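Local coordinates for Lmo2470 protein (Listeria monocytogenes EGD-e, PDB 5HL3) that is an internalin with leucine-rich repeats that interacts with the host protein afadin and facilitates crossing of the basement membrane by the bacterium, at residues S179-T184 with A201-N206; N224-T229 with D245-T250. All blocks are in the same frame, centred on the assembly; numbering follows the deposited sequence.

In the fold
Both contacts join matching segments of successive turns of the leucine-rich repeat domain, each just past a strand of the long parallel sheet. They touch where N224 and N225 of contact 2 probably bond to the backbone of L204 in contact 1. In both, two asparagines and two leucines are buried, while the residues between and beyond them are more exposed. The chemistry differs at the far end. In contact 1 (179-184 with 201-206) there is no regular strand, and water bridges the segments. In contact 2 (224-229 with 245-250) direct backbone bonds take over and form a short parallel strand pair, next to strand 265-274 of the mixed sheet that follows the repeats.

Contact 1 (S179-T184 with A201-N206)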
loop_
_atom_site.group_PDB
_atom_site.type_symbol
_atom_site.label_atom_id
_atom_site.label_comp_id
_atom_site.label_asym_id
_atom_site.label_seq_id
_atom_site.Cartn_x
_atom_site.Cartn_y
_atom_site.Cartn_z
ATOM N N SER A 179 1.307 -2.228 2.375
ATOM C CA SER A 179 2.123 -3.264 2.999
ATOM C C SER A 179 3.590 -2.927 3.052
ATOM O O SER A 179 4.436 -3.785 2.798
ATOM C CB SER A 179 1.902 -4.639 2.308
ATOM O OG SER A 179 0.595 -5.106 2.612
ATOM N N ASN A 180 3.905 -1.715 3.482
ATOM C CA ASN A 180 5.293 -1.269 3.691
ATOM C C ASN A 180 5.452 -0.835 5.135
ATOM O O ASN A 180 4.655 -1.227 5.979
ATOM C CB ASN A 180 5.679 -0.216 2.633
ATOM C CG ASN A 180 5.977 -0.835 1.288
ATOM O OD1 ASN A 180 6.890 -1.666 1.179
ATOM N ND2 ASN A 180 5.216 -0.459 0.278
ATOM N N GLN A 181 6.514 -0.084 5.426
ATOM C CA GLN A 181 6.817 0.353 6.799
ATOM C C GLN A 181 6.880 1.880 6.853
ATOM O O GLN A 181 7.690 2.452 7.581
ATOM C CB GLN A 181 8.134 -0.292 7.279
ATOM C CG GLN A 181 8.003 -1.810 7.355
ATOM C CD GLN A 181 9.097 -2.581 8.119
ATOM O OE1 GLN A 181 9.015 -3.821 8.218
ATOM N NE2 GLN A 181 10.067 -1.895 8.665
ATOM N N LEU A 182 6.008 2.545 6.118
ATOM C CA LEU A 182 6.003 4.013 6.115
ATOM C C LEU A 182 5.450 4.532 7.429
ATOM O O LEU A 182 4.370 4.134 7.865
ATOM C CB LEU A 182 5.142 4.528 4.968
ATOM C CG LEU A 182 5.628 4.180 3.559
ATOM C CD1 LEU A 182 4.549 4.524 2.556
ATOM C CD2 LEU A 182 6.930 4.912 3.236
ATOM N N THR A 183 6.190 5.444 8.033
ATOM C CA THR A 183 5.773 6.133 9.263
ATOM C C THR A 183 5.232 7.526 8.952
ATOM O O THR A 183 4.398 8.051 9.705
ATOM C CB THR A 183 6.922 6.238 10.284
ATOM O OG1 THR A 183 8.092 6.740 9.626
ATOM C CG2 THR A 183 7.222 4.877 10.880
ATOM N N THR A 184 5.707 8.120 7.863
ATOM C CA THR A 184 5.192 9.370 7.322
ATOM C C THR A 184 5.019 9.206 5.815
ATOM O O THR A 184 5.649 8.339 5.175
ATOM C CB THR A 184 6.120 10.582 7.578
ATOM O OG1 THR A 184 7.417 10.355 7.032
ATOM C CG2 THR A 184 6.256 10.860 9.097
ATOM N N ALA A 201 -1.932 -0.898 5.484
ATOM C CA ALA A 201 -0.902 -1.765 6.121
ATOM C C ALA A 201 0.485 -1.120 6.137
ATOM O O ALA A 201 1.495 -1.711 5.770
ATOM C CB ALA A 201 -0.887 -3.173 5.519
ATOM N N ASN A 202 0.529 0.128 6.567
ATOM C CA ASN A 202 1.778 0.830 6.874
ATOM C C ASN A 202 1.789 1.159 8.369
ATOM O O ASN A 202 1.080 0.509 9.143
ATOM C CB ASN A 202 1.974 2.040 5.947
ATOM C CG ASN A 202 2.561 1.637 4.613
ATOM O OD1 ASN A 202 3.759 1.405 4.491
ATOM N ND2 ASN A 202 1.719 1.520 3.607
ATOM N N LEU A 203 2.653 2.079 8.765
ATOM C CA LEU A 203 2.844 2.473 10.183
ATOM C C LEU A 203 2.566 3.943 10.369
ATOM O O LEU A 203 3.141 4.599 11.233
ATOM C CB LEU A 203 4.284 2.148 10.584
ATOM C CG LEU A 203 4.736 0.668 10.398
ATOM C CD1 LEU A 203 6.215 0.474 10.716
ATOM C CD2 LEU A 203 3.880 -0.283 11.222
ATOM N N LEU A 204 1.642 4.472 9.572
ATOM C CA LEU A 204 1.383 5.902 9.618
ATOM C C LEU A 204 0.661 6.333 10.886
ATOM O O LEU A 204 -0.293 5.678 11.303
ATOM C CB LEU A 204 0.551 6.352 8.393
ATOM C CG LEU A 204 1.192 6.122 7.017
ATOM C CD1 LEU A 204 0.157 6.318 5.938
ATOM C CD2 LEU A 204 2.348 7.075 6.823
ATOM N N THR A 205 1.071 7.475 11.453
ATOM C CA THR A 205 0.356 8.036 12.598
ATOM C C THR A 205 -0.493 9.253 12.230
ATOM O O THR A 205 -1.328 9.706 13.018
ATOM C CB THR A 205 1.289 8.419 13.767
ATOM O OG1 THR A 205 2.289 9.308 13.300
ATOM C CG2 THR A 205 1.942 7.209 14.328
ATOM N N ASN A 206 -0.292 9.778 11.024
ATOM C CA ASN A 206 -1.093 10.894 10.481
ATOM C C ASN A 206 -0.669 11.034 9.024
ATOM O O ASN A 206 0.164 10.263 8.539
ATOM C CB ASN A 206 -0.856 12.210 11.257
ATOM C CG ASN A 206 -2.105 13.068 11.374
ATOM O OD1 ASN A 206 -3.023 12.979 10.575
ATOM N ND2 ASN A 206 -2.177 13.823 12.456
HETATM O O HOH W 1 2.532 9.825 10.188
HETATM O O HOH W 2 4.750 8.440 12.520
#
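N202 reaches across to L182 in the tight part of this contact. Its OD1 accepts the backbone N-H of L182 at 3.0 Å in a nearly straight bond (167°), although the place of OD1 is less sure because it sits too close to N180 in the model. The amide and the L182 side chain lie side by side and point the same way. CG of N202 stands beside its own backbone N (chi1 -82°), which brings the amide into the bend of residues 180-182. Its ND2 is held by L177 O and L199 O. N180 does the same work one turn earlier: its OD1 takes M156 N and I158 N. The second direct bond runs from L203 N to L182 O, 2.8 Å, with the donor somewhat tilted from the carbonyl plane. Beside it the leucines pack, with L182 CB 4.2 Å from L204 CD2. That same methyl of L204 also lies against the backbone carbonyl carbons of T183 and T184.

The outer side is looser. L203 is exposed, and its CB meets T183 CG2 at 4.0 Å. Its CD1 lies beside CA and CB of Q181. Further along, the backbones are bridged by water. One water donates to T183 O (2.6 Å) and N206 O and accepts from T205 N. Another donates to T183 O and is bonded to T205 OG1 at 2.7 Å.

The two segments run nearly parallel, 16° apart, and follow strands 174-176 and 196-198 of the long parallel sheet. Their buried asparagines and leucines are characteristic of leucine-rich repeats. On one flank S160 bonds T183 and T184. On the other, N224 and N225 bond L204 and continue the stack of turns.

Contact 2 (N224-T229 with D245-T250); sequences NNLTGT and DYNFLT
L226, T227 and G228 run parallel to N247, F248 and L249, with T227 bridged to F248 and G228 to L249, and the segments are 12° apart. The backbone bonds alternate across this short pair. F248 N gives to L226 O at 2.7 Å, nearly along the C=O axis. G228 N gives to F248 O at 2.9 Å, from well above the carbonyl plane. T250 N then gives to G228 O at 2.8 Å, in the carbonyl plane and on a lone pair. T250 OG1 also lies near G228 O, but any bond there is weak and not settled.

Among the side chains, N247 grips the turn at N224-L226. Its OD1 accepts L226 N at 3.1 Å and, weakly, N224 N. Its ND2 is held by L221 O and L244 O, so the amide is pinned from both ends. The L226 side chain crosses this amide at a slant, with CG 3.4 Å from N247 OD1. L226 CB also meets L249 CD2 at 4.0 Å, and that methyl continues onto the carbonyl of G228.

F248 lies on the outer side with T227. Its CG is set beside its own backbone N (chi1 -54°), which swings the ring back along the preceding turn. The ring turns its edge to N224 O, which lies in the ring plane 3.5 Å from CE2. T227 OG1 is near F248 CB, but its hydroxyl donates to N225 O at 2.8 Å.

Buried asparagines bonded to the backbone of the preceding turn are the asparagine ladder of leucine-rich repeats. Here the ladder nears its C-terminal end: N247, F248 and T250 also touch strand 265-274, where the repeats join the following mixed sheet.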
loop_
_atom_site.group_PDB
_atom_site.type_symbol
_atom_site.label_atom_id
_atom_site.label_comp_id
_atom_site.label_asym_id
_atom_site.label_seq_id
_atom_site.Cartn_x
_atom_site.Cartn_y
_atom_site.Cartn_z
ATOM N N ASN A 224 -3.349 1.187 9.689
ATOM C CA ASN A 224 -2.190 2.019 10.022
ATOM C C ASN A 224 -2.230 2.227 11.542
ATOM O O ASN A 224 -2.851 1.430 12.264
ATOM C CB ASN A 224 -2.208 3.291 9.176
ATOM C CG ASN A 224 -1.538 3.072 7.843
ATOM O OD1 ASN A 224 -0.329 3.122 7.759
ATOM N ND2 ASN A 224 -2.298 2.766 6.841
ATOM N N ASN A 225 -1.531 3.254 12.014
ATOM C CA ASN A 225 -1.463 3.562 13.446
ATOM C C ASN A 225 -2.081 4.938 13.733
ATOM O O ASN A 225 -1.631 5.666 14.625
ATOM C CB ASN A 225 -0.004 3.535 13.926
ATOM C CG ASN A 225 0.580 2.144 13.945
ATOM O OD1 ASN A 225 -0.096 1.164 14.206
ATOM N ND2 ASN A 225 1.884 2.060 13.665
ATOM N N LEU A 226 -3.119 5.308 12.987
ATOM C CA LEU A 226 -3.781 6.613 13.203
ATOM C C LEU A 226 -4.470 6.556 14.555
ATOM O O LEU A 226 -5.321 5.693 14.785
ATOM C CB LEU A 226 -4.791 6.869 12.082
ATOM C CG LEU A 226 -4.230 6.809 10.662
ATOM C CD1 LEU A 226 -5.371 6.878 9.657
ATOM C CD2 LEU A 226 -3.220 7.872 10.396
ATOM N N THR A 227 -4.126 7.471 15.455
ATOM C CA THR A 227 -4.508 7.358 16.855
ATOM C C THR A 227 -5.133 8.630 17.385
ATOM O O THR A 227 -4.578 9.729 17.235
ATOM C CB THR A 227 -3.253 6.990 17.695
ATOM O OG1 THR A 227 -2.683 5.769 17.202
ATOM C CG2 THR A 227 -3.590 6.815 19.157
ATOM N N GLY A 228 -6.316 8.492 17.966
ATOM C CA GLY A 228 -7.014 9.632 18.560
ATOM C C GLY A 228 -7.712 10.440 17.489
ATOM O O GLY A 228 -8.844 10.150 17.094
ATOM N N THR A 229 -7.051 11.492 17.031
ATOM C CA THR A 229 -7.576 12.307 15.927
ATOM C C THR A 229 -6.533 12.362 14.821
ATOM O O THR A 229 -5.348 12.107 15.063
ATOM C CB THR A 229 -7.905 13.725 16.360
ATOM O OG1 THR A 229 -6.709 14.383 16.735
ATOM C CG2 THR A 229 -8.874 13.728 17.499
ATOM N N ASP A 245 -10.422 1.987 8.115
ATOM C CA ASP A 245 -10.729 0.774 8.889
ATOM C C ASP A 245 -9.498 0.300 9.646
ATOM O O ASP A 245 -8.365 0.436 9.202
ATOM C CB ASP A 245 -11.207 -0.340 7.934
ATOM C CG ASP A 245 -12.183 -1.300 8.547
ATOM O OD1 ASP A 245 -13.005 -0.865 9.345
ATOM O OD2 ASP A 245 -12.210 -2.467 8.094
ATOM N N TYR A 246 -9.706 -0.270 10.826
ATOM C CA TYR A 246 -8.600 -0.843 11.594
ATOM C C TYR A 246 -7.492 0.174 11.926
ATOM O O TYR A 246 -6.294 -0.080 11.798
ATOM C CB TYR A 246 -8.077 -2.147 10.969
ATOM C CG TYR A 246 -9.002 -3.317 11.153
ATOM C CD1 TYR A 246 -9.158 -3.899 12.415
ATOM C CD2 TYR A 246 -9.744 -3.832 10.100
ATOM C CE1 TYR A 246 -10.012 -4.971 12.624
ATOM C CE2 TYR A 246 -10.604 -4.924 10.311
ATOM C CZ TYR A 246 -10.726 -5.465 11.556
ATOM O OH TYR A 246 -11.576 -6.549 11.760
ATOM N N ASN A 247 -7.926 1.318 12.425
ATOM C CA ASN A 247 -7.039 2.312 13.048
ATOM C C ASN A 247 -7.512 2.522 14.488
ATOM O O ASN A 247 -8.261 1.676 15.008
ATOM C CB ASN A 247 -6.956 3.588 12.197
ATOM C CG ASN A 247 -6.060 3.400 10.992
ATOM O OD1 ASN A 247 -4.845 3.508 11.094
ATOM N ND2 ASN A 247 -6.658 3.136 9.839
ATOM N N PHE A 248 -7.033 3.589 15.127
ATOM C CA PHE A 248 -7.232 3.812 16.580
ATOM C C PHE A 248 -7.784 5.182 16.842
ATOM O O PHE A 248 -7.451 5.829 17.850
ATOM C CB PHE A 248 -5.872 3.556 17.293
ATOM C CG PHE A 248 -5.308 2.204 16.949
ATOM C CD1 PHE A 248 -5.653 1.091 17.691
ATOM C CD2 PHE A 248 -4.540 2.028 15.798
ATOM C CE1 PHE A 248 -5.221 -0.171 17.328
ATOM C CE2 PHE A 248 -4.123 0.764 15.424
ATOM C CZ PHE A 248 -4.471 -0.336 16.182
ATOM N N LEU A 249 -8.680 5.626 15.956
ATOM C CA LEU A 249 -9.264 6.950 16.091
ATOM C C LEU A 249 -10.428 6.958 17.067
ATOM O O LEU A 249 -11.245 6.029 17.107
ATOM C CB LEU A 249 -9.783 7.417 14.718
ATOM C CG LEU A 249 -8.693 7.598 13.655
ATOM C CD1 LEU A 249 -9.364 7.837 12.297
ATOM C CD2 LEU A 249 -7.769 8.761 14.000
ATOM N N THR A 250 -10.523 8.048 17.831
ATOM C CA THR A 250 -11.685 8.299 18.720
ATOM C C THR A 250 -12.662 9.317 18.106
ATOM O O THR A 250 -13.755 9.508 18.643
ATOM C CB THR A 250 -11.220 8.725 20.113
ATOM O OG1 THR A 250 -10.418 9.897 20.006
ATOM C CG2 THR A 250 -10.487 7.602 20.812
#